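Local coordinates for putative monooxygenase Rv0793 (Mycobacterium tuberculosis, PDB 1Y0H), which is a homodimeric putative monooxygenase that might take part in antibiotic biosynthesis or scavenge reactive oxygen species, at residues Leu75-Arg78 / Ala79-Glu83. Sequence-based numbering, arbitrary orientation.
Sequences LNYR and AQVGE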
ATOM      1  N   LEU A  75       1.177   0.124  21.211  1.00 16.99           N
ATOM      2  CA  LEU A  75       2.045  -0.652  22.091  1.00 17.81           C
ATOM      3  C   LEU A  75       1.403  -1.969  22.522  1.00 17.51           C
ATOM      4  O   LEU A  75       2.105  -2.979  22.665  1.00 18.15           O
ATOM      5  CB  LEU A  75       2.494   0.178  23.296  1.00 18.25           C
ATOM      6  CG  LEU A  75       3.397   1.379  22.989  1.00 19.72           C
ATOM      7  CD1 LEU A  75       3.720   2.103  24.279  1.00 22.58           C
ATOM      8  CD2 LEU A  75       4.683   1.021  22.220  1.00 21.35           C
ATOM      9  N   ASN A  76       0.087  -1.962  22.715  1.00 17.80           N
ATOM     10  CA  ASN A  76      -0.658  -3.176  23.039  1.00 17.97           C
ATOM     11  C   ASN A  76      -0.565  -4.165  21.887  1.00 18.30           C
ATOM     12  O   ASN A  76      -0.306  -5.352  22.091  1.00 19.06           O
ATOM     13  CB  ASN A  76      -2.127  -2.858  23.342  1.00 18.63           C
ATOM     14  CG  ASN A  76      -2.946  -4.104  23.609  1.00 19.47           C
ATOM     15  OD1 ASN A  76      -2.695  -4.820  24.573  1.00 21.21           O
ATOM     16  ND2 ASN A  76      -3.938  -4.364  22.763  1.00 20.52           N
ATOM     17  N   TYR A  77      -0.772  -3.655  20.676  1.00 17.62           N
ATOM     18  CA  TYR A  77      -0.687  -4.445  19.459  1.00 17.08           C
ATOM     19  C   TYR A  77       0.720  -5.027  19.271  1.00 17.08           C
ATOM     20  O   TYR A  77       0.867  -6.210  18.965  1.00 16.10           O
ATOM     21  CB  TYR A  77      -1.101  -3.574  18.260  1.00 16.63           C
ATOM     22  CG  TYR A  77      -0.300  -3.836  17.005  1.00 16.08           C
ATOM     23  CD1 TYR A  77      -0.676  -4.836  16.116  1.00 16.33           C
ATOM     24  CD2 TYR A  77       0.844  -3.086  16.713  1.00 15.10           C
ATOM     25  CE1 TYR A  77       0.080  -5.091  14.972  1.00 16.41           C
ATOM     26  CE2 TYR A  77       1.605  -3.348  15.589  1.00 15.66           C
ATOM     27  CZ  TYR A  77       1.213  -4.354  14.724  1.00 15.97           C
ATOM     28  OH  TYR A  77       1.933  -4.621  13.585  1.00 16.89           O
ATOM     29  N   ARG A  78       1.748  -4.201  19.458  1.00 17.21           N
ATOM     30  CA  ARG A  78       3.135  -4.636  19.214  1.00 17.94           C
ATOM     31  C   ARG A  78       3.553  -5.786  20.120  1.00 17.99           C
ATOM     32  O   ARG A  78       4.328  -6.660  19.721  1.00 18.35           O
ATOM     33  CB  ARG A  78       4.124  -3.475  19.348  1.00 18.75           C
ATOM     34  CG  ARG A  78       5.485  -3.764  18.708  1.00 22.12           C
ATOM     35  CD  ARG A  78       5.423  -3.591  17.194  1.00 28.38           C
ATOM     36  NE  ARG A  78       6.709  -3.789  16.520  1.00 32.57           N
ATOM     37  CZ  ARG A  78       7.574  -2.816  16.220  1.00 34.10           C
ATOM     38  NH1 ARG A  78       7.327  -1.550  16.551  1.00 34.38           N
ATOM     39  NH2 ARG A  78       8.704  -3.112  15.590  1.00 34.19           N
ATOM     40  N   ALA A  79       3.006  -5.785  21.332  1.00 17.63           N
ATOM     41  CA  ALA A  79       3.293  -6.801  22.335  1.00 17.59           C
ATOM     42  C   ALA A  79       2.736  -8.174  21.993  1.00 17.03           C
ATOM     43  O   ALA A  79       3.172  -9.176  22.574  1.00 16.93           O
ATOM     44  CB  ALA A  79       2.751  -6.352  23.690  1.00 18.19           C
ATOM     45  N   GLN A  80       1.773  -8.226  21.073  1.00 16.37           N
ATOM     46  CA  GLN A  80       0.999  -9.445  20.841  1.00 16.29           C
ATOM     47  C   GLN A  80       1.068  -9.979  19.421  1.00 15.24           C
ATOM     48  O   GLN A  80       0.747 -11.141  19.193  1.00 15.43           O
ATOM     49  CB  GLN A  80      -0.483  -9.191  21.069  1.00 16.56           C
ATOM     50  CG  GLN A  80      -0.871  -8.625  22.379  1.00 18.94           C
ATOM     51  CD  GLN A  80      -2.369  -8.466  22.459  1.00 21.67           C
ATOM     52  OE1 GLN A  80      -3.128  -9.444  22.390  1.00 22.57           O
ATOM     53  NE2 GLN A  80      -2.813  -7.227  22.586  1.00 22.16           N
ATOM     54  N   VAL A  81       1.393  -9.114  18.464  1.00 14.34           N
ATOM     55  CA  VAL A  81       1.231  -9.489  17.063  1.00 13.75           C
ATOM     56  C   VAL A  81       2.129 -10.639  16.591  1.00 13.46           C
ATOM     57  O   VAL A  81       1.658 -11.554  15.886  1.00 13.39           O
ATOM     58  CB  VAL A  81       1.326  -8.268  16.112  1.00 13.59           C
ATOM     59  CG1 VAL A  81       2.703  -7.614  16.172  1.00 14.53           C
ATOM     60  CG2 VAL A  81       0.945  -8.679  14.689  1.00 14.14           C
ATOM     61  N   GLY A  82       3.399 -10.606  16.980  1.00 13.38           N
ATOM     62  CA  GLY A  82       4.389 -11.546  16.455  1.00 12.89           C
ATOM     63  C   GLY A  82       4.050 -12.999  16.683  1.00 12.93           C
ATOM     64  O   GLY A  82       4.350 -13.867  15.850  1.00 12.74           O
ATOM     65  N   GLU A  83       3.407 -13.242  17.816  1.00 11.81           N
ATOM     66  CA  GLU A  83       3.046 -14.570  18.287  1.00 12.39           C
ATOM     67  C   GLU A  83       1.956 -15.224  17.430  1.00 11.46           C
ATOM     68  O   GLU A  83       1.688 -16.420  17.581  1.00 11.79           O
ATOM     69  CB  GLU A  83       2.602 -14.467  19.746  1.00 13.00           C
ATOM     70  CG  GLU A  83       3.734 -14.087  20.739  1.00 15.66           C
ATOM     71  CD  GLU A  83       4.315 -12.660  20.600  1.00 18.68           C
ATOM     72  OE1 GLU A  83       3.675 -11.754  20.015  1.00 19.96           O
ATOM     73  OE2 GLU A  83       5.447 -12.438  21.102  1.00 20.64           O
TER
HETATM   74  O   HOH W   1      -5.298  -6.750  22.948  1.00 35.30           O
HETATM   75  O   HOH W   2       4.886  -9.282  19.005  1.00 20.59           O
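Val81 packs against the ring of Tyr77, a residue of helix 72-78, in the ferredoxin-like fold of the antibiotic biosynthesis monooxygenase family. Val81 CG1 lies over one face of the ring, 4.2 Å from its centroid and 28° off the normal, in a CH-pi contact. Val81 CB comes to 3.6 Å from Tyr77 CE1, and CG1 is displaced from the centroid toward CE1 and CZ. Chi1 of Val81 is 63°; this sets CG1 between its own backbone N and carbonyl carbon and swings it over the ring. Both side chains are buried against Phe12 and Val89, and Tyr77 also meets Leu26 and Met29 of helix 19-35.

A backbone bond also joins the same two residues. Tyr77 O accepts from two amides, Gln80 N and Val81 N. Val81 N lies nearly on the C=O axis, but its N-H points well off the oxygen, while Gln80 N sits above the carbonyl plane.

On the exposed side, the Gln80 chain, extended beyond CG, runs back toward Asn76. Its NE2 donates to Asn76 O at 3.2 Å, from above the carbonyl plane. The amide planes of Asn76 and Gln80 stand 61° apart, and one water accepts from both Asn76 ND2 and Gln80 NE2. A second water donates to Arg78 O and Glu83 OE1 and accepts from Gly82 N at 2.8 Å.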